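Thiosulfate sulfurtransferase (Pseudomonas aeruginosa, PDB 1YT8) probably transfers sulfane sulfur from thiosulfate to cyanide, as rhodaneses do, and carries four rhodanese-like domains on one chain. Local coordinates at residues A[119-122]-A[123-126]; A[447-450]-A[451-455]; A[231-234]-A[235-238]; A[97-100]-A[101-104]. All coordinates share one frame; numbering follows the deposited sequence.

Interaction 1: A[119-122]-A[123-126]; sequences FGEL and VEAE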
# COMPACT_ATOMS: atom_id res chain seq x y z
N PHE A 119 11.18 0.15 -10.35
CA PHE A 119 11.40 -1.16 -10.96
C PHE A 119 10.63 -1.26 -12.27
O PHE A 119 11.12 -1.81 -13.25
CB PHE A 119 10.94 -2.29 -10.03
CG PHE A 119 11.03 -3.65 -10.66
CD1 PHE A 119 12.26 -4.23 -10.93
CD2 PHE A 119 9.87 -4.33 -11.04
CE1 PHE A 119 12.35 -5.48 -11.57
CE2 PHE A 119 9.95 -5.57 -11.68
CZ PHE A 119 11.19 -6.14 -11.94
N GLY A 120 9.41 -0.72 -12.29
CA GLY A 120 8.61 -0.76 -13.50
C GLY A 120 9.31 -0.09 -14.66
O GLY A 120 9.29 -0.58 -15.79
N GLU A 121 9.95 1.05 -14.38
CA GLU A 121 10.66 1.77 -15.42
C GLU A 121 11.87 0.97 -15.88
O GLU A 121 12.22 1.01 -17.06
CB GLU A 121 11.10 3.15 -14.90
CG GLU A 121 9.95 4.11 -14.59
CD GLU A 121 9.01 4.32 -15.78
OE1 GLU A 121 9.50 4.42 -16.92
OE2 GLU A 121 7.78 4.41 -15.56
N LEU A 122 12.50 0.25 -14.95
CA LEU A 122 13.67 -0.58 -15.28
C LEU A 122 13.27 -1.70 -16.24
O LEU A 122 14.02 -2.04 -17.16
CB LEU A 122 14.27 -1.18 -14.01
CG LEU A 122 15.55 -2.01 -14.18
CD1 LEU A 122 16.68 -1.10 -14.70
CD2 LEU A 122 15.95 -2.62 -12.85
N VAL A 123 12.09 -2.28 -16.01
CA VAL A 123 11.60 -3.34 -16.87
C VAL A 123 11.44 -2.83 -18.30
O VAL A 123 11.92 -3.48 -19.24
CB VAL A 123 10.25 -3.92 -16.35
CG1 VAL A 123 9.67 -4.90 -17.35
CG2 VAL A 123 10.47 -4.63 -15.01
N GLU A 124 10.80 -1.68 -18.48
CA GLU A 124 10.63 -1.14 -19.83
C GLU A 124 11.97 -0.80 -20.46
O GLU A 124 12.19 -1.05 -21.65
CB GLU A 124 9.75 0.12 -19.84
CG GLU A 124 9.39 0.55 -21.26
CD GLU A 124 8.58 1.84 -21.32
OE1 GLU A 124 9.15 2.92 -21.08
OE2 GLU A 124 7.37 1.76 -21.61
N ALA A 125 12.87 -0.23 -19.67
CA ALA A 125 14.18 0.14 -20.17
C ALA A 125 14.97 -1.09 -20.65
O ALA A 125 15.63 -1.05 -21.69
CB ALA A 125 14.97 0.87 -19.09
N GLU A 126 14.87 -2.18 -19.90
CA GLU A 126 15.59 -3.40 -20.22
C GLU A 126 14.94 -4.31 -21.26
O GLU A 126 15.62 -4.89 -22.10
CB GLU A 126 15.83 -4.23 -18.95
CG GLU A 126 16.73 -3.55 -17.93
CD GLU A 126 18.11 -3.25 -18.48
OE1 GLU A 126 18.81 -4.21 -18.88
OE2 GLU A 126 18.49 -2.06 -18.52

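Interaction 2: A[447-450]-A[451-455]; sequences VAEV and QALSG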
# COMPACT_ATOMS: atom_id res chain seq x y z
N VAL A 447 -5.57 8.32 24.14
CA VAL A 447 -6.08 8.77 25.43
C VAL A 447 -5.00 9.24 26.40
O VAL A 447 -5.07 10.34 26.94
CB VAL A 447 -6.93 7.66 26.11
CG1 VAL A 447 -7.36 8.11 27.50
CG2 VAL A 447 -8.15 7.36 25.26
N ALA A 448 -3.99 8.40 26.62
CA ALA A 448 -2.91 8.74 27.54
C ALA A 448 -2.21 10.06 27.22
O ALA A 448 -1.91 10.84 28.13
CB ALA A 448 -1.88 7.60 27.59
N GLU A 449 -1.95 10.31 25.94
CA GLU A 449 -1.29 11.54 25.55
C GLU A 449 -2.18 12.76 25.77
O GLU A 449 -1.72 13.80 26.24
CB GLU A 449 -0.85 11.50 24.09
CG GLU A 449 0.09 12.65 23.76
CD GLU A 449 0.62 12.64 22.34
OE1 GLU A 449 0.59 11.58 21.68
OE2 GLU A 449 1.09 13.71 21.90
N VAL A 450 -3.45 12.64 25.43
CA VAL A 450 -4.36 13.77 25.63
C VAL A 450 -4.46 14.09 27.12
O VAL A 450 -4.47 15.26 27.51
CB VAL A 450 -5.76 13.48 25.05
CG1 VAL A 450 -6.68 14.66 25.33
CG2 VAL A 450 -5.66 13.24 23.54
N GLN A 451 -4.51 13.06 27.95
CA GLN A 451 -4.58 13.27 29.40
C GLN A 451 -3.33 13.98 29.89
O GLN A 451 -3.40 14.91 30.69
CB GLN A 451 -4.72 11.95 30.14
CG GLN A 451 -6.00 11.20 29.88
CD GLN A 451 -6.00 9.85 30.56
OE1 GLN A 451 -5.08 9.05 30.38
NE2 GLN A 451 -7.04 9.58 31.35
N ALA A 452 -2.17 13.54 29.40
CA ALA A 452 -0.90 14.12 29.80
C ALA A 452 -0.76 15.58 29.39
O ALA A 452 -0.36 16.43 30.19
CB ALA A 452 0.26 13.31 29.22
N LEU A 453 -1.10 15.88 28.14
CA LEU A 453 -1.00 17.24 27.63
C LEU A 453 -2.02 18.22 28.21
O LEU A 453 -1.71 19.39 28.42
CB LEU A 453 -1.12 17.24 26.10
CG LEU A 453 -0.01 16.51 25.33
CD1 LEU A 453 -0.45 16.29 23.88
CD2 LEU A 453 1.28 17.33 25.39
N SER A 454 -3.23 17.74 28.48
CA SER A 454 -4.28 18.62 28.99
C SER A 454 -4.50 18.62 30.49
O SER A 454 -4.91 19.64 31.06
CB SER A 454 -5.62 18.28 28.32
OG SER A 454 -6.13 17.05 28.80
N GLY A 455 -4.25 17.49 31.14
CA GLY A 455 -4.47 17.41 32.58
C GLY A 455 -5.96 17.49 32.86
O GLY A 455 -6.38 17.83 33.97

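Interaction 3: A[231-234]-A[235-238]; sequences QLEH and GQTR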
# COMPACT_ATOMS: atom_id res chain seq x y z
N GLN A 231 -11.69 11.09 -24.09
CA GLN A 231 -12.70 10.92 -23.06
C GLN A 231 -12.65 9.64 -22.22
O GLN A 231 -12.59 8.54 -22.76
CB GLN A 231 -14.09 11.05 -23.70
CG GLN A 231 -15.27 10.99 -22.73
CD GLN A 231 -15.33 12.18 -21.80
OE1 GLN A 231 -15.19 13.33 -22.23
NE2 GLN A 231 -15.54 11.92 -20.51
N LEU A 232 -12.69 9.81 -20.91
CA LEU A 232 -12.67 8.69 -19.98
C LEU A 232 -14.11 8.33 -19.62
O LEU A 232 -15.01 9.15 -19.75
CB LEU A 232 -11.93 9.08 -18.70
CG LEU A 232 -10.42 9.29 -18.80
CD1 LEU A 232 -9.89 9.90 -17.51
CD2 LEU A 232 -9.74 7.95 -19.08
N GLU A 233 -14.31 7.08 -19.20
CA GLU A 233 -15.63 6.64 -18.78
C GLU A 233 -15.56 6.58 -17.26
O GLU A 233 -14.47 6.65 -16.69
CB GLU A 233 -15.96 5.27 -19.38
CG GLU A 233 -15.99 5.28 -20.90
CD GLU A 233 -16.60 4.02 -21.49
OE1 GLU A 233 -16.25 2.90 -21.04
OE2 GLU A 233 -17.43 4.14 -22.41
N HIS A 234 -16.71 6.45 -16.61
CA HIS A 234 -16.72 6.41 -15.15
C HIS A 234 -17.80 5.46 -14.64
O HIS A 234 -18.82 5.28 -15.30
CB HIS A 234 -17.00 7.82 -14.60
CG HIS A 234 -16.09 8.87 -15.16
ND1 HIS A 234 -14.81 9.08 -14.68
CD2 HIS A 234 -16.26 9.76 -16.18
CE1 HIS A 234 -14.24 10.05 -15.38
NE2 HIS A 234 -15.09 10.47 -16.29
N GLY A 235 -17.56 4.87 -13.48
CA GLY A 235 -18.53 3.96 -12.88
C GLY A 235 -18.75 2.68 -13.66
O GLY A 235 -19.78 2.01 -13.49
N GLN A 236 -17.80 2.33 -14.52
CA GLN A 236 -17.93 1.11 -15.31
C GLN A 236 -17.83 -0.13 -14.44
O GLN A 236 -17.32 -0.08 -13.32
CB GLN A 236 -16.87 1.09 -16.41
CG GLN A 236 -17.02 2.24 -17.40
CD GLN A 236 -18.43 2.36 -17.95
OE1 GLN A 236 -19.15 3.32 -17.65
NE2 GLN A 236 -18.84 1.38 -18.74
N THR A 237 -18.32 -1.25 -14.97
CA THR A 237 -18.34 -2.51 -14.23
C THR A 237 -17.88 -3.74 -15.01
O THR A 237 -18.08 -4.87 -14.56
CB THR A 237 -19.77 -2.78 -13.69
OG1 THR A 237 -20.67 -2.91 -14.80
CG2 THR A 237 -20.25 -1.63 -12.81
N ARG A 238 -17.27 -3.55 -16.18
CA ARG A 238 -16.79 -4.69 -16.96
C ARG A 238 -15.67 -5.35 -16.17
O ARG A 238 -14.75 -4.68 -15.70
CB ARG A 238 -16.27 -4.23 -18.32
CG ARG A 238 -17.22 -3.29 -19.05
CD ARG A 238 -16.80 -3.10 -20.50
NE ARG A 238 -17.46 -1.94 -21.08
CZ ARG A 238 -17.06 -0.69 -20.91
NH1 ARG A 238 -15.99 -0.43 -20.17
NH2 ARG A 238 -17.73 0.31 -21.46
O HOH W 1 -14.40 2.04 -19.43

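Interaction 4: A[97-100]-A[101-104]; sequences GLSG and WRNA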
# COMPACT_ATOMS: atom_id res chain seq x y z
N GLY A 97 18.71 12.41 10.90
CA GLY A 97 17.41 12.30 10.26
C GLY A 97 17.51 12.37 8.75
O GLY A 97 18.53 11.98 8.17
N LEU A 98 16.47 12.88 8.10
CA LEU A 98 16.45 13.00 6.65
C LEU A 98 17.65 13.80 6.13
O LEU A 98 18.29 13.42 5.15
CB LEU A 98 15.15 13.67 6.18
CG LEU A 98 15.00 13.87 4.67
CD1 LEU A 98 14.81 12.52 3.99
CD2 LEU A 98 13.81 14.78 4.39
N SER A 99 17.95 14.92 6.80
CA SER A 99 19.07 15.76 6.39
C SER A 99 20.39 15.00 6.51
O SER A 99 21.32 15.23 5.74
CB SER A 99 19.11 17.03 7.24
OG SER A 99 17.99 17.86 6.94
N GLY A 100 20.46 14.11 7.49
CA GLY A 100 21.67 13.32 7.68
C GLY A 100 21.89 12.42 6.48
O GLY A 100 23.02 12.27 6.01
N TRP A 101 20.81 11.83 5.97
CA TRP A 101 20.89 10.95 4.82
C TRP A 101 21.36 11.74 3.59
O TRP A 101 22.26 11.30 2.87
CB TRP A 101 19.51 10.33 4.55
CG TRP A 101 19.50 9.33 3.43
CD1 TRP A 101 19.44 9.60 2.09
CD2 TRP A 101 19.55 7.91 3.55
NE1 TRP A 101 19.45 8.43 1.37
CE2 TRP A 101 19.52 7.37 2.24
CE3 TRP A 101 19.63 7.03 4.64
CZ2 TRP A 101 19.56 5.99 1.99
CZ3 TRP A 101 19.67 5.65 4.39
CH2 TRP A 101 19.63 5.15 3.08
N ARG A 102 20.75 12.89 3.37
CA ARG A 102 21.10 13.75 2.25
C ARG A 102 22.56 14.20 2.33
O ARG A 102 23.30 14.09 1.35
CB ARG A 102 20.19 14.99 2.23
CG ARG A 102 20.45 15.93 1.07
CD ARG A 102 19.68 17.24 1.19
NE ARG A 102 18.23 17.04 1.20
CZ ARG A 102 17.46 17.14 2.28
NH1 ARG A 102 18.00 17.44 3.46
NH2 ARG A 102 16.16 16.94 2.19
N ASN A 103 22.96 14.69 3.49
CA ASN A 103 24.33 15.17 3.69
C ASN A 103 25.41 14.11 3.50
O ASN A 103 26.55 14.43 3.16
CB ASN A 103 24.47 15.81 5.07
CG ASN A 103 23.61 17.05 5.23
OD1 ASN A 103 23.30 17.73 4.25
ND2 ASN A 103 23.22 17.35 6.47
N ALA A 104 25.05 12.86 3.74
CA ALA A 104 26.00 11.76 3.59
C ALA A 104 26.11 11.32 2.13
O ALA A 104 26.91 10.44 1.80
CB ALA A 104 25.57 10.58 4.46

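Interaction 1: A[119-122]-A[123-126]
V123 sets its CG2 methyl over one face of the F119 ring, one helical turn back along helix 114-127. V123 CG2 stands 3.8 Å from the centroid of the F119 ring, 26° off the ring normal, a CH-pi contact that lies over CE2 and CZ more than over the middle of the ring. The i to i+4 spacing of the alpha-helix brings the pair together, and the two side chains run across one another at a slant. With F119 CG anti to the backbone N (chi1 174°), the ring swings beside its own carbonyl, toward the next turn, which carries V123. This apolar flank faces helices 197-208 and 334-344, through I200, I201 and W341, while F526 meets the F119 ring edge-to-face.

L122 and E126, also four residues apart, lie alongside each other pointing the same way, CD1 of L122 being 4.1 Å from CG of E126. On another flank E121 and E124 bring their carboxylates near each other, and both form salt bridges with R196, a residue of the sulfite pocket, whose positive charge probably offsets the repulsion. Between these two glutamates, E121 OE1 and E124 OE1 are 4.4 Å apart.

Interaction 2: A[447-450]-A[451-455]
In the last two turns of helix 441-454 the N atoms of Q451, A452, L453 and S454 bond i to i+4 to the carbonyls of V447, A448, E449 and V450, with L453 N to E449 O at 2.9 Å, before G455 leaves the helix with a positive phi of 68°. E449 and L453 lie side by side and point the same way: CD1 of L453 rests 3.7 Å from CG of E449 and also touches OE2, so the CD1 methyl of L453 lies beside both the CG methylene and the carboxylate of E449. The other carboxylate oxygen, OE1, forms a salt bridge with R82.

V447 and Q451 meet at a slant. CG1 of V447 packs against the amide carbon CD of Q451 at 3.8 Å, and Q451 CG leans on the V447 carbonyl oxygen. Near the C-terminal end, S454 turns its OG back onto the preceding turn. With chi1 at 72°, S454 OG sits between the backbone N and the carbonyl carbon and donates to V450 O over 2.8 Å. S454 N bonds the same oxygen from the opposite face of the carbonyl plane, so two donors grip it as the helix runs out. The same OG is also hydrogen-bonded with K456 N, just beyond the end.

The helix is the crossover of the beta-alpha-beta unit made with strands 432-436 and 458-461. V447 and V450 pack on L435 and V458 of those strands, whereas L453 turns to L420 and L424 of helix 420-427.

Interaction 3: A[231-234]-A[235-238]
E233 reaches R238 across a loop turn, and its side chain can be followed outward from CB. E233 CB lies 3.8 Å from Q236 CG, an aliphatic touch between residues three apart. Beyond it the chain stays extended, which carries the carboxylate away from the backbone to the arginine. There E233 OE1 takes a hydrogen bond from R238 NH2 at 3.0 Å on its syn lone pair, with an N-H...O angle of 162°, while the bond from R238 NH1, at 3.5 Å, is weak. E233 OE2 is 4.0 Å from R238 NH2, so the pairing rests on OE1. The carboxylate and guanidinium planes are only 13° apart, so OE1 comes to the edge of the guanidinium, near its plane, although the two side chains cross at about a right angle.

A water completes the corner, donating to E233 OE1 over 2.6 Å and accepting from R238 NH1 over 3.0 Å. G165 N also bonds OE1, and R238 NH1 donates to G166 O, tying the ion pair to the neighbouring loop. The turn itself is made by G235, whose positive phi suits glycine. The whole is a water-bridged salt bridge closing a surface loop between helices 221-227 and 245-262, laid against helix 155-160 of a rhodanese-like domain.

Interaction 4: A[97-100]-A[101-104]
R102 leaves its helix with CG anti to the backbone N (chi1 -179°), and a bend at chi3 (-61°) folds the guanidinium back over L98 and S99, so that both nitrogens at its end overlie the preceding turn. R102 NH2 lies 3.9 Å from CD2 of L98, whose side chain crosses that of the arginine at a slant. R102 NH1 stands 3.5 Å from OG of S99, which approaches the guanidinium at its edge, close to its plane. The S99 hydroxyl is hydrogen-bonded to D71 OD1.

All of this takes place on helix 97-103, which follows strand 91-94 of the parallel five-stranded sheet in the first rhodanese-like domain. G97, with a positive phi of 61°, offers its carbonyl oxygen O to W101 N at 3.2 Å. One residue pair further on, N103 N bonds S99 O at 2.8 Å. The N103 side chain, CG placed beside its own backbone N, lies against the same oxygen: ND2 of N103 comes 2.9 Å from S99 O, but at an angle too poor for a hydrogen bond.

W101 turns the other way. Its indole leads from the helix into the interior, where it meets F11 edge-to-face and packs on I14 of helix 11-20 and on P40 and L108. NE1 of W101 is hydrogen-bonded to the carbonyl oxygen of E107.

The four contacts are local and none touches another. Interaction 4 and interaction 1 lie on consecutive helices, 97-103 and 114-127, their nearest atoms about 16 Å apart. Interaction 1 is linked to the sulfite pocket through R196, which E121 and E124 hold and which lines it with C193, A194, G195, T197, R198 and Q312. Interaction 3 lies farther along the chain, in the loop after helix 221-227, with its centre about 29 Å from that of interaction 1. Interaction 2 belongs to the rhodanese-like domain at 380-471 and is about 49 Å from interaction 1 between centres, on the opposite side of the chain's centre, yet E449 reaches R82 of the first such domain.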